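Local coordinates for protein Hep_Hag family (PDB 3S6L) that forms a head domain of the trimeric autotransporter adhesin BoaA and probably helps the bacterium attach to host cells, at residues A[30-36]-A[44-50]. Residues are numbered along the deposited sequence; the frame is centred on the assembly and turned at random.
Sequences ANASGGN and ASASGTD. With ZN (zinc ion), chain Q.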
loop_
_atom_site.group_PDB
_atom_site.type_symbol
_atom_site.label_atom_id
_atom_site.label_comp_id
_atom_site.label_asym_id
_atom_site.label_seq_id
_atom_site.Cartn_x
_atom_site.Cartn_y
_atom_site.Cartn_z
ATOM N N ALA A 30 7.616 -22.672 10.471
ATOM C CA ALA A 30 6.520 -22.004 9.768
ATOM C C ALA A 30 5.213 -22.780 9.942
ATOM O O ALA A 30 5.206 -24.001 9.932
ATOM C CB ALA A 30 6.858 -21.849 8.297
ATOM N N ASN A 31 4.105 -22.079 10.130
ATOM C CA ASN A 31 2.848 -22.772 10.404
ATOM C C ASN A 31 1.627 -22.003 9.923
ATOM O O ASN A 31 1.397 -20.842 10.287
ATOM C CB ASN A 31 2.714 -23.178 11.883
ATOM C CG ASN A 31 1.579 -24.203 12.122
ATOM O OD1 ASN A 31 1.241 -25.018 11.240
ATOM N ND2 ASN A 31 1.000 -24.179 13.336
ATOM N N ALA A 32 0.865 -22.669 9.069
ATOM C CA ALA A 32 -0.343 -22.130 8.514
ATOM C C ALA A 32 -1.429 -23.105 8.972
ATOM O O ALA A 32 -1.468 -24.241 8.532
ATOM C CB ALA A 32 -0.207 -22.076 6.994
ATOM N N SER A 33 -2.288 -22.683 9.882
ATOM C CA SER A 33 -3.216 -23.629 10.479
ATOM C C SER A 33 -4.686 -23.198 10.450
ATOM O O SER A 33 -5.499 -23.764 11.169
ATOM C CB SER A 33 -2.826 -23.858 11.932
ATOM O OG SER A 33 -2.979 -22.623 12.642
ATOM N N GLY A 34 -5.037 -22.194 9.659
ATOM C CA GLY A 34 -6.367 -21.626 9.764
ATOM C C GLY A 34 -7.341 -22.036 8.682
ATOM O O GLY A 34 -8.553 -21.849 8.839
ATOM N N GLY A 35 -6.829 -22.618 7.600
ATOM C CA GLY A 35 -7.645 -22.931 6.433
ATOM C C GLY A 35 -7.273 -21.882 5.398
ATOM O O GLY A 35 -7.318 -20.659 5.687
ATOM N N ASN A 36 -6.899 -22.358 4.210
ATOM C CA ASN A 36 -6.413 -21.518 3.118
ATOM C C ASN A 36 -5.319 -20.559 3.593
ATOM O O ASN A 36 -5.233 -19.422 3.166
ATOM C CB ASN A 36 -7.569 -20.758 2.470
ATOM C CG ASN A 36 -8.558 -21.670 1.787
ATOM O OD1 ASN A 36 -8.227 -22.790 1.393
ATOM N ND2 ASN A 36 -9.783 -21.199 1.639
ATOM N N ALA A 44 7.393 -17.991 10.688
ATOM C CA ALA A 44 6.199 -17.340 10.136
ATOM C C ALA A 44 4.934 -18.050 10.606
ATOM O O ALA A 44 4.874 -19.286 10.649
ATOM C CB ALA A 44 6.242 -17.306 8.618
ATOM N N SER A 45 3.895 -17.278 10.903
ATOM C CA SER A 45 2.673 -17.888 11.394
ATOM C C SER A 45 1.398 -17.350 10.719
ATOM O O SER A 45 1.194 -16.156 10.607
ATOM C CB SER A 45 2.638 -17.765 12.920
ATOM O OG SER A 45 1.393 -18.184 13.400
ATOM N N ALA A 46 0.541 -18.224 10.243
ATOM C CA ALA A 46 -0.716 -17.778 9.701
ATOM C C ALA A 46 -1.848 -18.584 10.372
ATOM O O ALA A 46 -2.227 -19.654 9.894
ATOM C CB ALA A 46 -0.729 -17.959 8.172
ATOM N N SER A 47 -2.373 -18.077 11.490
ATOM C CA SER A 47 -3.362 -18.841 12.250
ATOM C C SER A 47 -4.818 -18.437 12.011
ATOM O O SER A 47 -5.713 -19.194 12.373
ATOM C CB SER A 47 -3.040 -18.832 13.760
ATOM O OG SER A 47 -3.259 -17.548 14.324
ATOM N N GLY A 48 -5.062 -17.261 11.420
ATOM C CA GLY A 48 -6.444 -16.796 11.171
ATOM C C GLY A 48 -7.007 -17.548 9.972
ATOM O O GLY A 48 -6.256 -18.146 9.220
ATOM N N THR A 49 -8.311 -17.532 9.753
ATOM C CA THR A 49 -8.808 -18.167 8.524
ATOM C C THR A 49 -8.393 -17.335 7.285
ATOM O O THR A 49 -8.403 -16.115 7.354
ATOM C CB THR A 49 -10.318 -18.365 8.560
ATOM O OG1 THR A 49 -10.959 -17.082 8.704
ATOM C CG2 THR A 49 -10.722 -19.272 9.750
ATOM N N ASP A 50 -8.011 -17.993 6.180
ATOM C CA ASP A 50 -7.683 -17.310 4.911
ATOM C C ASP A 50 -6.524 -16.313 5.111
ATOM O O ASP A 50 -6.511 -15.213 4.563
ATOM C CB ASP A 50 -8.936 -16.616 4.314
ATOM C CG ASP A 50 -10.069 -17.619 3.921
ATOM O OD1 ASP A 50 -9.829 -18.835 3.952
ATOM O OD2 ASP A 50 -11.210 -17.209 3.563
HETATM ZN ZN ZN Q . -13.140 -16.513 4.512
HETATM O O HOH W 1 -5.586 -21.778 13.495
HETATM O O HOH W 2 -15.395 -15.895 5.035
HETATM O O HOH W 3 -13.490 -15.409 2.517
#
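The amide of Asn36 and the carboxylate of Asp50 lie side by side and point the same way, their planes 21° apart. The amide lies beyond OD1 and to one face of the carboxylate. From off that plane ND2 of Asn36 gives OD1 of Asp50 a weak hydrogen bond, at 3.3 Å. OD2 of Asp50 binds the zinc ion at 2.3 Å, together with two waters and NE2 of His64. The amide contact may help fix the rotation of the carboxylate, and the metal probably draws charge toward OD2. In both residues CG stands anti to the carbonyl carbon, beside the backbone N. The matching torsions and left-handed helical backbone angles, on backbones in register, set the two groups alongside each other.

The backbones pair in parallel. Asn31, paired with Ser45, bonds to that residue's two chain neighbours: its N donates to Ala44 O, and its O accepts from Ala46 N at 2.8 Å. Ser33 N then donates to Ala46 O at 3.0 Å, with the donor tilted 28° from the carbonyl plane. Beyond the strands one more backbone bond joins the segments, from Asp50 N to Gly35 O at 2.8 Å. Between these bonds Gly34 CA makes a CH...O contact with Gly48 O at 3.5 Å. A water bridges Ser33 OG and Ser47 O. CB of Ala32 meets CB of Ala46 at 4.3 Å.

This stacking of successive coils is the left-handed beta-roll of YadA-like heads. Strands 31-32 and 45-46 form one small sheet, and Ala32 and Ala46 both pack on Ala39 of strand 38-40, across the roll. The next coil continues the pairing through backbone bonds of Ser45 with Ser58 and Ala60. Gln56 and Gln70 of the second subunit pack on Asn36 and Asp50.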